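PDB 3C7D: octopine dehydrogenase, which catalyses the NADH-dependent condensation of L-arginine with pyruvate to form D-octopine. Local coordinates for residues G97-M102 against R126-D131; A119-Q124 against M138-T143; H199-L204 against A393-K398. One frame throughout, in Å; residues are numbered along the deposited sequence.

Contact 1: G97-M102 against R126-D131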
# COMPACT_ATOMS: atom_id res chain seq x y z
N GLY A 97 -8.88 -1.87 -11.65
CA GLY A 97 -10.23 -1.47 -12.05
C GLY A 97 -10.51 0.01 -11.88
O GLY A 97 -11.19 0.62 -12.71
N TYR A 98 -9.98 0.60 -10.81
CA TYR A 98 -10.18 2.02 -10.53
C TYR A 98 -9.44 2.93 -11.51
O TYR A 98 -10.00 3.94 -11.95
CB TYR A 98 -9.85 2.35 -9.08
CG TYR A 98 -10.94 1.91 -8.14
CD1 TYR A 98 -12.11 2.66 -7.99
CD2 TYR A 98 -10.82 0.72 -7.42
CE1 TYR A 98 -13.12 2.25 -7.13
CE2 TYR A 98 -11.83 0.30 -6.57
CZ TYR A 98 -12.97 1.06 -6.43
OH TYR A 98 -13.96 0.64 -5.57
N PHE A 99 -8.21 2.57 -11.86
CA PHE A 99 -7.48 3.26 -12.91
C PHE A 99 -8.19 3.15 -14.27
O PHE A 99 -8.31 4.15 -14.99
CB PHE A 99 -6.06 2.72 -13.03
CG PHE A 99 -5.16 3.11 -11.90
CD1 PHE A 99 -5.04 4.45 -11.52
CD2 PHE A 99 -4.40 2.16 -11.23
CE1 PHE A 99 -4.20 4.82 -10.47
CE2 PHE A 99 -3.55 2.52 -10.19
CZ PHE A 99 -3.45 3.85 -9.81
N GLN A 100 -8.64 1.95 -14.60
CA GLN A 100 -9.35 1.69 -15.86
C GLN A 100 -10.64 2.50 -15.99
O GLN A 100 -10.94 3.03 -17.06
CB GLN A 100 -9.64 0.20 -16.03
CG GLN A 100 -8.46 -0.61 -16.55
CD GLN A 100 -8.66 -2.12 -16.49
OE1 GLN A 100 -7.73 -2.89 -16.73
NE2 GLN A 100 -9.88 -2.55 -16.16
N ALA A 101 -11.38 2.60 -14.89
CA ALA A 101 -12.65 3.33 -14.87
C ALA A 101 -12.46 4.85 -14.89
O ALA A 101 -13.29 5.56 -15.47
CB ALA A 101 -13.49 2.91 -13.68
N MET A 102 -11.38 5.34 -14.28
CA MET A 102 -11.13 6.78 -14.17
C MET A 102 -10.47 7.39 -15.41
O MET A 102 -10.62 8.58 -15.68
CB MET A 102 -10.32 7.12 -12.91
CG MET A 102 -8.82 6.90 -13.04
SD MET A 102 -7.86 7.53 -11.65
CE MET A 102 -8.10 6.23 -10.43
N ARG A 126 0.86 4.43 -14.77
CA ARG A 126 1.47 4.86 -16.03
C ARG A 126 0.98 4.03 -17.21
O ARG A 126 0.74 4.56 -18.30
CB ARG A 126 3.00 4.80 -15.95
CG ARG A 126 3.63 5.95 -15.22
CD ARG A 126 5.12 5.73 -15.05
NE ARG A 126 5.80 6.87 -14.45
CZ ARG A 126 7.02 6.83 -13.92
NH1 ARG A 126 7.72 5.70 -13.91
NH2 ARG A 126 7.55 7.93 -13.39
N ASP A 127 0.82 2.74 -16.97
CA ASP A 127 0.37 1.80 -17.98
C ASP A 127 -1.07 2.07 -18.40
O ASP A 127 -1.35 2.27 -19.58
CB ASP A 127 0.50 0.37 -17.45
CG ASP A 127 0.32 -0.67 -18.53
OD1 ASP A 127 -0.75 -1.31 -18.57
OD2 ASP A 127 1.26 -0.84 -19.34
N ILE A 128 -1.98 2.08 -17.42
CA ILE A 128 -3.41 2.19 -17.69
C ILE A 128 -3.79 3.57 -18.24
O ILE A 128 -4.57 3.67 -19.18
CB ILE A 128 -4.26 1.79 -16.45
CG1 ILE A 128 -4.00 0.32 -16.08
CG2 ILE A 128 -5.75 2.01 -16.72
CD1 ILE A 128 -4.73 -0.19 -14.85
N LEU A 129 -3.22 4.63 -17.66
CA LEU A 129 -3.55 6.00 -18.05
C LEU A 129 -2.83 6.49 -19.31
O LEU A 129 -3.12 7.58 -19.81
CB LEU A 129 -3.31 6.98 -16.90
CG LEU A 129 -4.06 6.88 -15.57
CD1 LEU A 129 -3.91 8.19 -14.83
CD2 LEU A 129 -5.54 6.56 -15.75
N GLY A 130 -1.88 5.69 -19.80
CA GLY A 130 -1.14 6.00 -21.03
C GLY A 130 -0.54 7.39 -21.10
O GLY A 130 0.20 7.80 -20.20
N ASP A 131 -0.89 8.13 -22.16
CA ASP A 131 -0.36 9.48 -22.41
C ASP A 131 -0.67 10.50 -21.31
O ASP A 131 0.08 11.45 -21.12
CB ASP A 131 -0.85 10.01 -23.77
CG ASP A 131 -0.10 9.40 -24.96
OD1 ASP A 131 1.06 8.97 -24.80
OD2 ASP A 131 -0.67 9.36 -26.07

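Contact 2: A119-Q124 against M138-T143. With PYR (pyruvic acid), chain C.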
# COMPACT_ATOMS: atom_id res chain seq x y z
N ALA A 119 3.12 -1.39 -3.38
CA ALA A 119 4.16 -1.32 -4.41
C ALA A 119 3.83 -1.54 -5.91
O ALA A 119 3.03 -2.33 -6.26
CB ALA A 119 5.32 -2.12 -4.03
N GLY A 120 4.47 -0.80 -6.79
CA GLY A 120 4.13 -0.88 -8.21
C GLY A 120 2.92 -0.06 -8.61
O GLY A 120 2.44 -0.18 -9.75
N PHE A 121 2.43 0.76 -7.68
CA PHE A 121 1.27 1.62 -7.87
C PHE A 121 1.45 2.62 -9.02
O PHE A 121 0.50 2.92 -9.75
CB PHE A 121 0.95 2.36 -6.56
CG PHE A 121 -0.24 3.29 -6.64
CD1 PHE A 121 -0.07 4.63 -6.98
CD2 PHE A 121 -1.52 2.82 -6.37
CE1 PHE A 121 -1.17 5.49 -7.06
CE2 PHE A 121 -2.62 3.68 -6.45
CZ PHE A 121 -2.44 5.01 -6.79
N GLU A 122 2.67 3.14 -9.18
CA GLU A 122 2.97 4.13 -10.21
C GLU A 122 3.14 3.50 -11.58
O GLU A 122 2.74 4.09 -12.59
CB GLU A 122 4.21 4.96 -9.84
CG GLU A 122 4.05 5.82 -8.59
CD GLU A 122 4.51 5.13 -7.32
OE1 GLU A 122 4.66 3.88 -7.32
OE2 GLU A 122 4.72 5.83 -6.31
N PHE A 123 3.73 2.30 -11.62
CA PHE A 123 3.90 1.57 -12.87
C PHE A 123 2.54 1.21 -13.46
O PHE A 123 2.32 1.35 -14.66
CB PHE A 123 4.75 0.30 -12.68
CG PHE A 123 6.03 0.53 -11.91
CD1 PHE A 123 6.85 1.62 -12.19
CD2 PHE A 123 6.41 -0.36 -10.91
CE1 PHE A 123 8.04 1.82 -11.48
CE2 PHE A 123 7.60 -0.16 -10.20
CZ PHE A 123 8.41 0.93 -10.48
N GLN A 124 1.64 0.75 -12.60
CA GLN A 124 0.28 0.39 -12.98
C GLN A 124 -0.48 1.61 -13.48
O GLN A 124 -1.22 1.54 -14.47
CB GLN A 124 -0.45 -0.26 -11.80
CG GLN A 124 -1.83 -0.81 -12.13
CD GLN A 124 -2.56 -1.35 -10.90
OE1 GLN A 124 -2.57 -0.73 -9.84
NE2 GLN A 124 -3.17 -2.52 -11.05
N MET A 138 1.34 11.61 -9.18
CA MET A 138 1.13 10.33 -8.50
C MET A 138 1.73 10.34 -7.09
O MET A 138 2.93 10.57 -6.93
CB MET A 138 1.71 9.19 -9.32
CG MET A 138 1.01 8.97 -10.64
SD MET A 138 1.92 7.84 -11.71
CE MET A 138 3.25 8.89 -12.29
N MET A 139 0.89 10.06 -6.09
CA MET A 139 1.29 10.14 -4.68
C MET A 139 1.08 8.81 -3.94
O MET A 139 -0.04 8.30 -3.88
CB MET A 139 0.51 11.27 -3.99
CG MET A 139 1.16 11.81 -2.73
SD MET A 139 0.14 13.08 -1.96
CE MET A 139 1.31 13.82 -0.83
N SER A 140 2.15 8.27 -3.37
CA SER A 140 2.10 6.97 -2.70
C SER A 140 2.43 7.04 -1.20
O SER A 140 3.56 7.34 -0.82
CB SER A 140 3.03 5.98 -3.39
OG SER A 140 2.56 5.65 -4.69
N PHE A 141 1.43 6.76 -0.37
CA PHE A 141 1.58 6.75 1.09
C PHE A 141 2.03 5.38 1.58
O PHE A 141 1.60 4.36 1.04
CB PHE A 141 0.28 7.14 1.78
CG PHE A 141 0.04 8.62 1.82
CD1 PHE A 141 -0.47 9.30 0.71
CD2 PHE A 141 0.32 9.35 2.98
CE1 PHE A 141 -0.69 10.67 0.75
CE2 PHE A 141 0.10 10.72 3.03
CZ PHE A 141 -0.40 11.38 1.91
N GLU A 142 2.88 5.36 2.60
CA GLU A 142 3.51 4.12 3.07
C GLU A 142 2.54 3.08 3.63
O GLU A 142 2.77 1.88 3.49
CB GLU A 142 4.65 4.39 4.06
CG GLU A 142 4.30 5.29 5.24
CD GLU A 142 5.50 5.61 6.12
OE1 GLU A 142 6.47 4.81 6.15
OE2 GLU A 142 5.48 6.66 6.79
N THR A 143 1.47 3.56 4.26
CA THR A 143 0.42 2.70 4.82
C THR A 143 -0.89 3.49 4.98
O THR A 143 -0.98 4.64 4.55
CB THR A 143 0.86 2.06 6.18
OG1 THR A 143 -0.10 1.08 6.59
CG2 THR A 143 1.01 3.11 7.28
C PYR C . 1.34 -2.15 6.23
O PYR C . 1.21 -1.08 5.44
OXT PYR C . 0.24 -2.95 6.35
CA PYR C . 2.57 -2.46 6.93
O3 PYR C . 2.87 -3.79 7.11
CB PYR C . 3.48 -1.34 7.52

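Contact 3: H199-L204 against A393-K398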
# COMPACT_ATOMS: atom_id res chain seq x y z
N HIS A 199 11.97 10.36 -2.95
CA HIS A 199 11.80 9.62 -4.20
C HIS A 199 10.75 8.52 -4.06
O HIS A 199 10.57 7.96 -2.98
CB HIS A 199 13.13 9.00 -4.62
CG HIS A 199 13.29 8.85 -6.10
ND1 HIS A 199 12.97 7.68 -6.76
CD2 HIS A 199 13.74 9.71 -7.04
CE1 HIS A 199 13.21 7.83 -8.05
NE2 HIS A 199 13.68 9.05 -8.25
N PHE A 200 10.06 8.21 -5.17
CA PHE A 200 8.99 7.20 -5.16
C PHE A 200 9.50 5.77 -5.02
O PHE A 200 8.79 4.90 -4.49
CB PHE A 200 8.10 7.34 -6.40
CG PHE A 200 8.71 6.81 -7.67
CD1 PHE A 200 9.62 7.57 -8.39
CD2 PHE A 200 8.35 5.56 -8.15
CE1 PHE A 200 10.18 7.09 -9.56
CE2 PHE A 200 8.90 5.06 -9.33
CZ PHE A 200 9.82 5.83 -10.04
N LEU A 201 10.72 5.52 -5.49
CA LEU A 201 11.37 4.22 -5.36
C LEU A 201 11.81 3.98 -3.92
O LEU A 201 11.81 2.84 -3.45
CB LEU A 201 12.56 4.09 -6.31
CG LEU A 201 12.31 3.87 -7.81
CD1 LEU A 201 13.65 3.76 -8.52
CD2 LEU A 201 11.46 2.64 -8.08
N GLU A 202 12.19 5.05 -3.23
CA GLU A 202 12.47 5.00 -1.80
C GLU A 202 11.24 4.46 -1.06
O GLU A 202 11.34 3.49 -0.32
CB GLU A 202 12.84 6.39 -1.27
CG GLU A 202 12.92 6.49 0.25
CD GLU A 202 12.60 7.87 0.78
OE1 GLU A 202 12.87 8.87 0.08
OE2 GLU A 202 12.08 7.96 1.91
N MET A 203 10.09 5.09 -1.30
CA MET A 203 8.82 4.67 -0.71
C MET A 203 8.53 3.21 -1.01
O MET A 203 8.12 2.46 -0.13
CB MET A 203 7.69 5.55 -1.25
CG MET A 203 6.35 5.40 -0.54
SD MET A 203 6.41 5.79 1.22
CE MET A 203 7.04 7.46 1.21
N LEU A 204 8.75 2.82 -2.27
CA LEU A 204 8.47 1.47 -2.76
C LEU A 204 9.34 0.42 -2.06
O LEU A 204 8.86 -0.67 -1.73
CB LEU A 204 8.66 1.41 -4.28
CG LEU A 204 8.12 0.22 -5.07
CD1 LEU A 204 7.64 0.66 -6.44
CD2 LEU A 204 9.17 -0.88 -5.21
N ALA A 393 13.23 3.53 -17.80
CA ALA A 393 11.83 3.25 -18.11
C ALA A 393 11.02 3.12 -16.82
O ALA A 393 9.84 3.48 -16.76
CB ALA A 393 11.70 1.99 -18.96
N ILE A 394 11.68 2.60 -15.78
CA ILE A 394 11.10 2.51 -14.44
C ILE A 394 10.96 3.90 -13.82
O ILE A 394 9.95 4.21 -13.19
CB ILE A 394 11.94 1.57 -13.54
CG1 ILE A 394 11.71 0.11 -13.96
CG2 ILE A 394 11.62 1.77 -12.07
CD1 ILE A 394 12.69 -0.87 -13.36
N LEU A 395 11.98 4.74 -14.02
CA LEU A 395 12.01 6.08 -13.44
C LEU A 395 11.12 7.09 -14.16
O LEU A 395 10.39 7.84 -13.52
CB LEU A 395 13.45 6.61 -13.39
CG LEU A 395 14.41 5.97 -12.40
CD1 LEU A 395 15.83 6.11 -12.89
CD2 LEU A 395 14.27 6.58 -11.02
N THR A 396 11.20 7.11 -15.50
CA THR A 396 10.51 8.13 -16.30
C THR A 396 9.15 7.69 -16.82
O THR A 396 8.25 8.51 -16.99
CB THR A 396 11.37 8.62 -17.50
OG1 THR A 396 11.53 7.56 -18.45
CG2 THR A 396 12.74 9.11 -17.04
N GLY A 397 9.01 6.39 -17.08
CA GLY A 397 7.79 5.85 -17.66
C GLY A 397 7.82 5.84 -19.18
O GLY A 397 6.84 5.45 -19.82
N LYS A 398 8.93 6.28 -19.75
CA LYS A 398 9.12 6.28 -21.19
C LYS A 398 9.85 5.02 -21.63
O LYS A 398 10.96 4.75 -21.17
CB LYS A 398 9.88 7.53 -21.64
CG LYS A 398 9.11 8.84 -21.54
CD LYS A 398 9.95 10.01 -22.04
CE LYS A 398 9.18 11.32 -21.98
NZ LYS A 398 9.96 12.45 -22.55

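Contact 1: G97-M102 against R126-D131
F99 and Q100 on helix 95-102 meet I128 on helix 121-129. Both helices belong to the Rossmann-type nucleotide-binding domain and follow parallel strands 85-88 and 111-114 in its alternating strand-helix order. The helices come close here, with the CA atoms of Q100 and I128 6.2 Å apart.

F99 contributes its CB and its backbone. CB lies 3.7 Å from I128 CD1. Beyond CB the ring leads away from 126-131, toward L88 and I112 of the sheet and the preceding turn of the same helix. The backbone behind the ring is covered by the short branch of I128, whose CG2 stands 3.6 Å from F99 C. That branch is anti to the backbone N of I128, with CG1 beside the N (chi1 -62°). Both branches touch F99 CB; CG2 also lies on Q100 N. The carbonyl O of F99 is approached by L129 CD2 at 3.7 Å.

Q100 comes next, at the exposed border. The aliphatic part of its side chain crosses I128 at about a right angle, and its CG is 3.8 Å from I128 CG2. The amide extends beyond this apolar patch.

M102 ends the segment on the buried side, where it touches V86, L88 and I112. L129 also reaches I112, so both helices share a seat on the sheet. The last touch is looser, with M102 CG 4.3 Å from L129 CD2.

Contact 2: A119-Q124 against M138-T143
The start of helix 121-129 lies against strand 137-141, with CA atoms 7.5 Å apart for F121 and S140 and 6.7 Å apart for E122 and M138. The two elements are the helix and second strand of a beta-alpha-beta unit, strand 111-114, helix 121-129, strand 137-141, in the Rossmann-type domain. G120 is the N-cap residue. It has positive phi, and a CB there would be jammed against the carbonyl O of A119.

The polar centre is a buried pair. S140 OG donates to E122 OE2 over 2.7 Å. The hydroxyl comes from above the carboxylate, 69° out of its plane. E122 is bent at CB-CG (chi2 92°), which turns its carboxylate along the strand to S140. Burial and this single donor across the contact could raise the tendency of E122 to hold a proton. The flanks of E122 touch S169 and I171 of the neighbouring strand.

Apolar groups pack nearby. The ring of F121 meets the hydroxyl obliquely, with CD1 3.6 Å from S140 OG. M138 crosses E122 obliquely; its SD is 4.1 Å from E122 CB and 3.9 Å from E122 O. M138 and S140 point to the helix, while M139 between them points away.

Past the strand, the chain enters the active site. T143 binds pyruvate, which is also bonded to H212 NE2. With OG1 anti to the T143 backbone N (chi1 -171°), the hydroxyl T143 OG1 donates to pyruvate O at 2.8 Å.

Contact 3: H199-L204 against A393-K398
F200 and L395 meet where the first turn of helix 200-206 faces the last turn of helix 391-396. The first helix lies in the family's alpha-helical domain, the second near the C-terminus of the chain. H199 and E202 form a capping box, with E202 OE1 accepting weakly from H199 N; H199 ND1 also takes a weak capping bond from L201 N.

F200 presents the edge of its ring to the other helix. CZ lies 3.5 Å from I394 O, which is near the ring plane. CE1 is 4.0 Å from L395 O. Chi1 of 76° sets CG between the backbone N and the carbonyl carbon, and the ring reaches over to the helix end. One ring face is covered by L201 CG, offset toward the rim. Its other neighbours include E122, F123, S169 and I171. With an alanine here a gap is likely to open between the helix ends, leaving L201 without its ring.

L395 crosses both H199 and L201 at about a right angle. Its CD2 lies 3.8 Å from L201 CD1. L201 also crosses I394 at about a right angle, with its other methyl, CD2, 4.1 Å from I394 CG2. The imidazole of H199 is fixed at its far nitrogen, where NE2 is hydrogen-bonded to N267 OD1. This leaves the ring edge beside L395, with H199 CE1 3.4 Å from L395 CD2.

Helix 121-129 connects the three contacts. Contacts 1 and 2 both use it, and their centres are 13 Å apart. The rings of F99 and F121 meet between them with planes at about 60°, CZ to CZ 3.4 Å. Contact 3 lies on another flank, its centre 10 Å from that of contact 2. There F123 CE1 is 3.5 Å from I394 O. R126 bridges contacts 1 and 3: NH1 bonds I394 O and NH2 bonds L395 O, each at 2.8 Å, gripping the end of helix 391-396. Of the three, contact 2 alone holds a pyruvate-binding residue, T143. The side chain of F121 is about 10 Å from NAD, and that of L201 about 9 Å from that of M206, which binds L-arginine.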